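Local coordinates for protein beta-glucoside phosphorylase BglX (Unidentified, PDB 5VQE) that cleaves beta-glucosides as a glycoside phosphorylase of family GH3, probably passing the glucosyl unit to phosphate through a covalent glycosyl-enzyme intermediate, at residues A[109-114]-A[529-534]; A[159-164]-A[512-517]; A[247-252]-A[265-270]. All blocks are in the same frame, centred on the assembly; numbering follows the deposited sequence.

In the fold
From the N terminus, the chain first runs through the TIM-barrel-like family 3 domain, where residues 109-114 lead into helix 113-119 and residues 159-164 lie in the loop between strand 143-144 and helix 169-184. Their partners lie more than 340 residues later: contact 2 closes its loop at 512-517, contact 1 the wider one at 529-534. Contact 3, 247-252 with 265-270, closes a short loop between neighbouring helices of the first domain. Contact 2 is nested within the loop of contact 1, and contact 3 within both. Contacts 1 and 2 touch through Met114 and Val162 and join that domain to loops after strands of the C-terminal mixed sheet. Contact 3 lies about 35 Å from contact 1, centre to centre.

Contact 1: A[109-114]-A[529-534]; sequences YVASPM and AYTSNE
Ser112 meets the 529-534 loop through backbone and side chain: its N donates to Thr531 OG1 (3.0 Å) in a fairly straight bond of 165°, and its OG donates to Tyr530 O (3.0 Å) from above the carbonyl plane. Nearer the other end, Asn533 ND2 gives a more bent bond to Val110 O (3.2 Å, 142°), the acceptor lying in the amide plane. The same ND2 sits over one face of the Tyr109 ring, toward its rim, while Thr531 CG2 abuts the phenol end, 3.4 Å from Tyr109 OH. The two segments run nearly antiparallel without forming a sheet, and join the family 3 N-terminal domain to the loop beyond strand 525-528. Each brings a helix N-cap: Ser112 OG also accepts from Gly115 N, and the Asn533 side chain caps a backbone N at the start of helix 534-544, OD1 also bonding to Thr536 OG1. At the far end Met114 makes an oblique Met-aromatic contact with Tyr530, SD 4.8 Å from the ring centroid, with Met114 CG 3.8 Å from Tyr530 CD1. Farther out, Arg95 binds Tyr109 OH and Thr393 binds Tyr530 OH, fixing the outer ends of both phenols.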
# COMPACT_ATOMS: atom_id res chain seq x y z
N TYR A 109 11.94 6.25 3.44
CA TYR A 109 11.24 5.94 2.20
C TYR A 109 12.18 5.16 1.30
O TYR A 109 13.12 5.72 0.73
CB TYR A 109 10.77 7.24 1.53
CG TYR A 109 9.85 7.06 0.33
CD1 TYR A 109 9.52 5.80 -0.15
CD2 TYR A 109 9.33 8.16 -0.34
CE1 TYR A 109 8.70 5.64 -1.23
CE2 TYR A 109 8.49 8.00 -1.43
CZ TYR A 109 8.18 6.73 -1.87
OH TYR A 109 7.36 6.54 -2.96
N VAL A 110 11.95 3.85 1.17
CA VAL A 110 12.82 2.98 0.39
C VAL A 110 12.41 3.04 -1.08
O VAL A 110 13.14 3.58 -1.92
CB VAL A 110 12.76 1.53 0.90
CG1 VAL A 110 13.60 0.60 0.02
CG2 VAL A 110 13.23 1.47 2.36
N ALA A 111 11.25 2.49 -1.40
CA ALA A 111 10.78 2.42 -2.78
C ALA A 111 9.32 1.98 -2.77
O ALA A 111 8.85 1.36 -1.82
CB ALA A 111 11.62 1.45 -3.62
N SER A 112 8.62 2.32 -3.86
CA SER A 112 7.34 1.68 -4.11
C SER A 112 7.57 0.18 -4.32
O SER A 112 8.67 -0.24 -4.70
CB SER A 112 6.66 2.28 -5.34
OG SER A 112 7.41 2.01 -6.52
N PRO A 113 6.55 -0.65 -4.08
CA PRO A 113 6.71 -2.08 -4.38
C PRO A 113 7.06 -2.35 -5.84
O PRO A 113 7.83 -3.28 -6.12
CB PRO A 113 5.34 -2.66 -4.00
CG PRO A 113 4.86 -1.76 -2.92
CD PRO A 113 5.33 -0.38 -3.31
N MET A 114 6.52 -1.57 -6.77
CA MET A 114 6.81 -1.84 -8.17
C MET A 114 8.26 -1.54 -8.49
O MET A 114 8.89 -2.26 -9.27
CB MET A 114 5.88 -1.05 -9.09
CG MET A 114 6.09 -1.40 -10.54
SD MET A 114 4.99 -0.55 -11.66
CE MET A 114 3.48 -1.48 -11.38
N ALA A 529 11.00 5.25 -13.24
CA ALA A 529 11.73 5.16 -11.99
C ALA A 529 10.86 4.71 -10.81
O ALA A 529 11.42 4.37 -9.76
CB ALA A 529 12.37 6.51 -11.66
N TYR A 530 9.53 4.74 -10.94
CA TYR A 530 8.57 4.12 -10.03
C TYR A 530 8.44 4.80 -8.67
O TYR A 530 7.44 4.61 -7.98
CB TYR A 530 8.92 2.65 -9.78
CG TYR A 530 9.24 1.84 -11.02
CD1 TYR A 530 8.23 1.42 -11.88
CD2 TYR A 530 10.55 1.46 -11.30
CE1 TYR A 530 8.52 0.68 -13.00
CE2 TYR A 530 10.84 0.72 -12.42
CZ TYR A 530 9.83 0.33 -13.27
OH TYR A 530 10.12 -0.42 -14.39
N THR A 531 9.45 5.56 -8.25
CA THR A 531 9.48 6.17 -6.93
C THR A 531 10.06 7.57 -7.02
O THR A 531 11.08 7.78 -7.67
CB THR A 531 10.35 5.35 -5.97
OG1 THR A 531 9.92 3.98 -5.97
CG2 THR A 531 10.27 5.91 -4.57
N SER A 532 9.43 8.53 -6.33
CA SER A 532 9.90 9.91 -6.31
C SER A 532 10.45 10.21 -4.92
O SER A 532 9.76 10.75 -4.05
CB SER A 532 8.80 10.88 -6.70
OG SER A 532 9.35 12.19 -6.89
N ASN A 533 11.70 9.82 -4.69
CA ASN A 533 12.39 10.18 -3.46
C ASN A 533 13.83 10.55 -3.80
O ASN A 533 14.28 10.44 -4.94
CB ASN A 533 12.34 9.05 -2.42
CG ASN A 533 13.03 7.78 -2.87
OD1 ASN A 533 13.72 7.74 -3.89
ND2 ASN A 533 12.86 6.72 -2.09
N GLU A 534 14.55 11.03 -2.78
CA GLU A 534 15.90 11.52 -3.01
C GLU A 534 16.80 10.44 -3.61
O GLU A 534 17.56 10.71 -4.54
CB GLU A 534 16.49 12.04 -1.70
CG GLU A 534 18.00 12.22 -1.72
CD GLU A 534 18.51 13.04 -0.54
OE1 GLU A 534 17.69 13.39 0.33
OE2 GLU A 534 19.72 13.32 -0.49

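Contact 2: A[159-164]-A[512-517]; sequences ITNVRT and SNPYHL
The amides of Asn161 and Asn513 meet nearly perpendicular, their planes 86° apart. Asn161 ND2 donates to Asn513 OD1 (3.2 Å) along an almost straight path of 170°; the acceptor lies in the plane of the Asn161 amide, but the donor stands above the carbonyl plane of Asn513. From the opposite face of that plane Tyr515 N reaches the same OD1 (2.9 Å), closing an Asx turn. The Tyr515 ring carries Pro514 CG over one face and receives Asn161 ND2 at its edge, 3.6 Å from Tyr515 CD1; its hydroxyl binds Asp152. With CG anti to the backbone N (chi1 -160°), the Asn161 amide reaches the second segment, OD1 lying 3.6 Å from Pro514 CD. A water donates to that OD1 (2.8 Å) and is also hydrogen-bonded to Ser512 OG. Beside the amides, Val162 presses CG1 on Ser512 O (3.1 Å) and packs against Pro514 CD. The contact thus sets a loop of the family 3 N-terminal domain, which follows strand 143-144, against the loop after strand 506-510 of the C-terminal sheet. Next in the chain, Arg163 hydrogen-bonds the bound fluoroglucose and forms a salt bridge with Glu94. Since Asn513 OD1 accepts two N-H groups and Asn513 ND2 donates to Ile485 O, the amide is held at both ends; between these two segments the polar links are amides, a hydroxyl and a water, with no salt bridge.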
# COMPACT_ATOMS: atom_id res chain seq x y z
N ILE A 159 -5.56 2.70 -8.13
CA ILE A 159 -5.29 2.34 -6.75
C ILE A 159 -4.43 1.09 -6.63
O ILE A 159 -4.08 0.69 -5.51
CB ILE A 159 -6.61 2.19 -5.95
CG1 ILE A 159 -6.38 2.31 -4.45
CG2 ILE A 159 -7.31 0.87 -6.28
CD1 ILE A 159 -5.98 3.70 -4.00
N THR A 160 -4.05 0.49 -7.76
CA THR A 160 -3.06 -0.58 -7.78
C THR A 160 -1.72 0.00 -8.21
O THR A 160 -1.02 0.62 -7.40
CB THR A 160 -3.53 -1.71 -8.70
OG1 THR A 160 -3.99 -1.16 -9.95
CG2 THR A 160 -4.67 -2.48 -8.04
N ASN A 161 -1.36 -0.14 -9.48
CA ASN A 161 -0.25 0.64 -10.08
C ASN A 161 1.02 0.36 -9.29
O ASN A 161 1.33 -0.82 -9.02
CB ASN A 161 -0.69 2.10 -10.12
CG ASN A 161 0.11 2.91 -11.12
OD1 ASN A 161 1.04 3.65 -10.75
ND2 ASN A 161 -0.24 2.78 -12.39
N VAL A 162 1.77 1.37 -8.86
CA VAL A 162 3.06 1.14 -8.21
C VAL A 162 2.94 0.51 -6.84
O VAL A 162 3.96 0.14 -6.26
CB VAL A 162 3.88 2.44 -8.09
CG1 VAL A 162 4.23 2.98 -9.46
CG2 VAL A 162 3.15 3.49 -7.26
N ARG A 163 1.73 0.40 -6.28
CA ARG A 163 1.57 -0.29 -5.00
C ARG A 163 1.72 -1.80 -5.15
O ARG A 163 1.83 -2.50 -4.12
CB ARG A 163 0.21 0.03 -4.38
CG ARG A 163 0.03 1.51 -4.01
CD ARG A 163 -1.39 1.76 -3.53
NE ARG A 163 -1.63 1.30 -2.17
CZ ARG A 163 -2.83 1.00 -1.68
NH1 ARG A 163 -3.91 1.10 -2.44
NH2 ARG A 163 -2.94 0.59 -0.42
N THR A 164 1.71 -2.32 -6.37
CA THR A 164 1.85 -3.74 -6.64
C THR A 164 3.28 -4.07 -7.06
O THR A 164 4.08 -3.19 -7.37
CB THR A 164 0.89 -4.20 -7.75
OG1 THR A 164 1.40 -3.79 -9.02
CG2 THR A 164 -0.51 -3.64 -7.55
N SER A 512 6.69 7.69 -10.92
CA SER A 512 5.63 6.93 -10.29
C SER A 512 4.92 6.06 -11.32
O SER A 512 5.36 4.94 -11.59
CB SER A 512 4.66 7.88 -9.58
OG SER A 512 3.92 7.18 -8.62
N ASN A 513 3.84 6.56 -11.93
CA ASN A 513 3.02 5.76 -12.82
C ASN A 513 3.85 5.22 -13.99
O ASN A 513 4.47 6.02 -14.72
CB ASN A 513 1.86 6.61 -13.34
CG ASN A 513 0.86 5.83 -14.17
OD1 ASN A 513 1.10 4.69 -14.56
ND2 ASN A 513 -0.28 6.45 -14.45
N PRO A 514 3.92 3.90 -14.19
CA PRO A 514 4.75 3.36 -15.28
C PRO A 514 4.10 3.41 -16.65
O PRO A 514 4.74 3.02 -17.63
CB PRO A 514 4.96 1.91 -14.84
CG PRO A 514 3.66 1.59 -14.15
CD PRO A 514 3.31 2.83 -13.39
N TYR A 515 2.86 3.89 -16.75
CA TYR A 515 2.09 3.81 -17.99
C TYR A 515 1.96 5.15 -18.71
O TYR A 515 1.07 5.30 -19.55
CB TYR A 515 0.70 3.26 -17.70
CG TYR A 515 0.71 1.89 -17.07
CD1 TYR A 515 0.21 1.70 -15.79
CD2 TYR A 515 1.23 0.80 -17.74
CE1 TYR A 515 0.22 0.45 -15.21
CE2 TYR A 515 1.24 -0.45 -17.17
CZ TYR A 515 0.73 -0.62 -15.90
OH TYR A 515 0.76 -1.87 -15.33
N HIS A 516 2.82 6.13 -18.41
CA HIS A 516 2.61 7.46 -18.96
C HIS A 516 2.80 7.52 -20.47
O HIS A 516 2.35 8.50 -21.09
CB HIS A 516 3.52 8.48 -18.28
CG HIS A 516 3.01 8.96 -16.96
ND1 HIS A 516 1.69 9.26 -16.74
CD2 HIS A 516 3.65 9.18 -15.79
CE1 HIS A 516 1.53 9.65 -15.48
NE2 HIS A 516 2.71 9.62 -14.89
N LEU A 517 3.41 6.52 -21.09
CA LEU A 517 3.41 6.49 -22.55
C LEU A 517 1.99 6.48 -23.11
O LEU A 517 1.82 6.73 -24.31
CB LEU A 517 4.19 5.28 -23.06
CG LEU A 517 5.72 5.42 -23.02
CD1 LEU A 517 6.39 4.10 -23.35
CD2 LEU A 517 6.24 6.52 -23.97
O HOH W 1 1.58 6.14 -9.61

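Contact 3: A[247-252]-A[265-270]; sequences NVTRMV and SLSKEL
Val248 meets Leu270 where two consecutive helices, 246-252 and 268-278, pack together at the periphery of the TIM-barrel-like domain. Its CG1 lies 3.7 Å from Leu270 CD2, the side chains crossing at about a right angle, and Trp219 of helix 216-232 and Ile274 extend the apolar patch. Thr249 follows, with its two branches put to different use. Its methyl, anti to the backbone N, rests on the Glu269 side chain, CG2 being 4.0 Å from Glu269 CG. Its hydroxyl faces Leu270, OG1 being 3.9 Å from Leu270 CG, bonds to Gln245 O one turn earlier, and accepts from a water (3.2 Å). That water also hydrogen-bonds Ser267 OG and reaches Glu269 OE1 weakly, bridging the two segments, between which no direct hydrogen bond runs. A valine in place of Thr249 would probably leave the water short of one acceptor and Gln245 O without its hydroxyl mate. One turn on, Val252 sets CG1 against the aliphatic part of Glu269, 3.9 Å from Glu269 CG. The bend of Glu269 at chi2 (85°) swings the carboxylate so that OE1 lies 3.9 Å from Thr249 CG2, while Ile256 of the connecting loop touches this side chain too. Across from this row, Ser267 N-caps helix 268-278, its OG accepting from Leu270 N at 3.0 Å.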
# COMPACT_ATOMS: atom_id res chain seq x y z
N ASN A 247 -18.29 -14.04 -10.30
CA ASN A 247 -18.22 -15.36 -10.92
C ASN A 247 -17.73 -16.41 -9.94
O ASN A 247 -18.20 -17.55 -9.96
CB ASN A 247 -17.33 -15.30 -12.16
CG ASN A 247 -17.96 -14.50 -13.29
OD1 ASN A 247 -19.16 -14.61 -13.53
ND2 ASN A 247 -17.17 -13.68 -13.96
N VAL A 248 -16.79 -16.04 -9.07
CA VAL A 248 -16.40 -16.95 -7.99
C VAL A 248 -17.54 -17.12 -7.01
O VAL A 248 -17.79 -18.23 -6.52
CB VAL A 248 -15.13 -16.42 -7.30
CG1 VAL A 248 -14.81 -17.23 -6.04
CG2 VAL A 248 -13.95 -16.46 -8.27
N THR A 249 -18.25 -16.03 -6.71
CA THR A 249 -19.39 -16.12 -5.81
C THR A 249 -20.43 -17.10 -6.34
O THR A 249 -20.92 -17.96 -5.60
CB THR A 249 -20.00 -14.74 -5.60
OG1 THR A 249 -19.03 -13.90 -4.96
CG2 THR A 249 -21.25 -14.81 -4.73
N ARG A 250 -20.75 -17.01 -7.64
CA ARG A 250 -21.73 -17.93 -8.22
C ARG A 250 -21.21 -19.36 -8.28
O ARG A 250 -22.01 -20.30 -8.26
CB ARG A 250 -22.13 -17.48 -9.63
CG ARG A 250 -23.00 -16.26 -9.64
CD ARG A 250 -23.66 -16.05 -11.00
NE ARG A 250 -24.04 -14.65 -11.15
CZ ARG A 250 -23.27 -13.70 -11.67
NH1 ARG A 250 -22.07 -14.00 -12.14
NH2 ARG A 250 -23.72 -12.46 -11.75
N MET A 251 -19.89 -19.55 -8.40
CA MET A 251 -19.35 -20.90 -8.34
C MET A 251 -19.68 -21.55 -7.00
O MET A 251 -20.08 -22.72 -6.95
CB MET A 251 -17.84 -20.89 -8.58
CG MET A 251 -17.16 -22.26 -8.42
SD MET A 251 -15.36 -22.18 -8.47
CE MET A 251 -15.03 -21.67 -6.80
N VAL A 252 -19.53 -20.79 -5.92
CA VAL A 252 -19.85 -21.31 -4.59
C VAL A 252 -21.35 -21.48 -4.43
O VAL A 252 -21.81 -22.47 -3.83
CB VAL A 252 -19.27 -20.38 -3.51
CG1 VAL A 252 -19.69 -20.83 -2.12
CG2 VAL A 252 -17.73 -20.31 -3.62
N SER A 265 -15.59 -7.98 1.81
CA SER A 265 -15.73 -7.61 3.20
C SER A 265 -17.10 -7.96 3.78
O SER A 265 -17.26 -7.87 5.00
CB SER A 265 -15.47 -6.11 3.37
OG SER A 265 -16.26 -5.32 2.49
N LEU A 266 -18.07 -8.33 2.94
CA LEU A 266 -19.41 -8.69 3.38
C LEU A 266 -19.84 -10.07 2.91
O LEU A 266 -20.98 -10.47 3.18
CB LEU A 266 -20.41 -7.65 2.87
CG LEU A 266 -20.40 -6.30 3.60
CD1 LEU A 266 -21.08 -5.23 2.78
CD2 LEU A 266 -21.07 -6.44 4.95
N SER A 267 -18.97 -10.83 2.24
CA SER A 267 -19.38 -11.99 1.45
C SER A 267 -19.03 -13.29 2.16
O SER A 267 -17.85 -13.60 2.35
CB SER A 267 -18.72 -11.95 0.07
OG SER A 267 -18.78 -13.23 -0.53
N LYS A 268 -20.06 -14.07 2.49
CA LYS A 268 -19.81 -15.38 3.09
C LYS A 268 -19.22 -16.35 2.08
O LYS A 268 -18.35 -17.16 2.42
CB LYS A 268 -21.12 -15.93 3.69
CG LYS A 268 -22.15 -16.37 2.68
CD LYS A 268 -23.44 -16.80 3.37
N GLU A 269 -19.64 -16.27 0.82
CA GLU A 269 -19.08 -17.14 -0.22
C GLU A 269 -17.57 -16.94 -0.35
O GLU A 269 -16.81 -17.91 -0.52
CB GLU A 269 -19.76 -16.87 -1.56
CG GLU A 269 -21.22 -17.28 -1.62
CD GLU A 269 -22.17 -16.23 -1.08
OE1 GLU A 269 -21.74 -15.08 -0.83
OE2 GLU A 269 -23.37 -16.54 -0.92
N LEU A 270 -17.11 -15.70 -0.30
CA LEU A 270 -15.68 -15.45 -0.50
C LEU A 270 -14.88 -15.72 0.77
O LEU A 270 -13.82 -16.36 0.72
CB LEU A 270 -15.46 -14.01 -0.99
CG LEU A 270 -16.05 -13.72 -2.38
CD1 LEU A 270 -15.87 -12.26 -2.78
CD2 LEU A 270 -15.44 -14.65 -3.44
O HOH W 2 -20.34 -12.41 -2.51